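Local structure of glucose-binding protein (Thermus thermophilus HB27, 2B3F) at residues A[247-250]-A[251-255]. The protein binds glucose and galactose, here holding beta-D-galactopyranose, and probably delivers sugar to a binding-protein-dependent transport system. Sequence-based numbering, arbitrary orientation.
Sequences GYMT and TTLKL
Leu-253 lies against one face of the Tyr-248 ring, its CG 4.1 Å above the ring plane and shifted toward the rim, while its CD1 comes within 3.8 Å of Tyr-248 CE2. The pair illustrates how side chains five residues apart are brought together near the C-terminal end of a helix, here helix 244-252 of a periplasmic binding-protein fold, where a pi-type turn at 248-250 widens the coil. Tyr-248 CG is anti to the backbone N (chi1 173°), which brings the ring alongside the following turn; there CE1 meets Thr-252 CG2 obliquely at 3.8 Å. The Tyr-248 side chain also touches Gln-225 and Val-228 of helix 224-233, and its hydroxyl is hydrogen-bonded to Asp-229. A serine in place of Tyr-248 would probably leave Leu-253 and Thr-252 without their shared aromatic neighbour and Asp-229 without this phenolic partner. Farther along, Leu-255 folds back so that its CD1 lies 4.1 Å from Met-249 CB.

The widened turn is written in the backbone bonds. Tyr-248 O accepts from both Thr-252 N and Leu-253 N, each at 3.0 Å, the second an i to i+5 bond of the pi type. Lys-254, with positive phi, is the first residue to depart from helical backbone angles, and Leu-255 N reaches back to Met-249 O at 2.8 Å in a fairly straight bond (159° at the hydrogen). Thr-251 OG1 bonds Leu-311 O, tying this end to the chain beside the galactose-binding Lys-312. At the polar edge the Lys-254 chain, bent at chi2 and chi4, curls over the helix terminus, and its NZ makes weak hydrogen bonds to Thr-252 O and, at 3.3 Å, to Thr-251 O.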
loop_
_atom_site.group_PDB
_atom_site.type_symbol
_atom_site.label_atom_id
_atom_site.label_comp_id
_atom_site.label_asym_id
_atom_site.label_seq_id
_atom_site.Cartn_x
_atom_site.Cartn_y
_atom_site.Cartn_z
ATOM N N GLY A 247 -3.257 5.836 10.470
ATOM C CA GLY A 247 -2.869 7.241 10.429
ATOM C C GLY A 247 -4.078 8.143 10.320
ATOM O O GLY A 247 -4.179 9.139 11.011
ATOM N N TYR A 248 -5.018 7.781 9.449
ATOM C CA TYR A 248 -6.246 8.589 9.296
ATOM C C TYR A 248 -7.020 8.660 10.608
ATOM O O TYR A 248 -7.364 9.741 11.085
ATOM C CB TYR A 248 -7.102 7.990 8.189
ATOM C CG TYR A 248 -8.466 8.598 8.022
ATOM C CD1 TYR A 248 -8.626 9.917 7.641
ATOM C CD2 TYR A 248 -9.600 7.823 8.214
ATOM C CE1 TYR A 248 -9.932 10.474 7.480
ATOM C CE2 TYR A 248 -10.880 8.375 8.051
ATOM C CZ TYR A 248 -11.025 9.670 7.678
ATOM O OH TYR A 248 -12.308 10.202 7.525
ATOM N N MET A 249 -7.266 7.504 11.194
ATOM C CA MET A 249 -8.061 7.439 12.411
ATOM C C MET A 249 -7.414 8.173 13.609
ATOM O O MET A 249 -8.127 8.696 14.471
ATOM C CB MET A 249 -8.379 5.974 12.741
ATOM C CG MET A 249 -9.427 5.376 11.815
ATOM S SD MET A 249 -10.044 3.772 12.304
ATOM C CE MET A 249 -8.701 2.731 11.723
ATOM N N THR A 250 -6.082 8.196 13.683
ATOM C CA THR A 250 -5.403 8.864 14.796
ATOM C C THR A 250 -5.081 10.296 14.464
ATOM O O THR A 250 -5.493 11.190 15.187
ATOM C CB THR A 250 -4.099 8.130 15.227
ATOM O OG1 THR A 250 -3.213 8.015 14.100
ATOM C CG2 THR A 250 -4.401 6.753 15.780
ATOM N N THR A 251 -4.362 10.538 13.373
ATOM C CA THR A 251 -3.947 11.893 13.026
ATOM C C THR A 251 -5.120 12.807 12.679
ATOM O O THR A 251 -5.159 13.958 13.103
ATOM C CB THR A 251 -2.895 11.860 11.884
ATOM O OG1 THR A 251 -1.744 11.140 12.351
ATOM C CG2 THR A 251 -2.457 13.241 11.430
ATOM N N THR A 252 -6.056 12.300 11.890
ATOM C CA THR A 252 -7.162 13.133 11.415
ATOM C C THR A 252 -8.365 13.055 12.377
ATOM O O THR A 252 -8.898 14.083 12.785
ATOM C CB THR A 252 -7.541 12.762 9.947
ATOM O OG1 THR A 252 -6.466 13.128 9.063
ATOM C CG2 THR A 252 -8.802 13.508 9.494
ATOM N N LEU A 253 -8.785 11.851 12.732
ATOM C CA LEU A 253 -9.994 11.681 13.553
ATOM C C LEU A 253 -9.745 11.679 15.061
ATOM O O LEU A 253 -10.712 11.723 15.828
ATOM C CB LEU A 253 -10.745 10.410 13.172
ATOM C CG LEU A 253 -11.234 10.294 11.724
ATOM C CD1 LEU A 253 -12.027 9.020 11.566
ATOM C CD2 LEU A 253 -12.045 11.488 11.276
ATOM N N LYS A 254 -8.483 11.597 15.480
ATOM C CA LYS A 254 -8.104 11.672 16.904
ATOM C C LYS A 254 -8.677 10.527 17.756
ATOM O O LYS A 254 -8.911 10.687 18.961
ATOM C CB LYS A 254 -8.493 13.030 17.493
ATOM C CG LYS A 254 -8.019 14.228 16.721
ATOM C CD LYS A 254 -6.551 14.175 16.408
ATOM C CE LYS A 254 -6.023 15.469 15.838
ATOM N NZ LYS A 254 -6.938 16.079 14.861
ATOM N N LEU A 255 -8.877 9.364 17.136
ATOM C CA LEU A 255 -9.277 8.153 17.831
ATOM C C LEU A 255 -8.081 7.493 18.514
ATOM O O LEU A 255 -6.964 7.551 18.008
ATOM C CB LEU A 255 -9.898 7.157 16.864
ATOM C CG LEU A 255 -11.091 7.636 16.041
ATOM C CD1 LEU A 255 -11.651 6.472 15.237
ATOM C CD2 LEU A 255 -12.154 8.214 16.938
#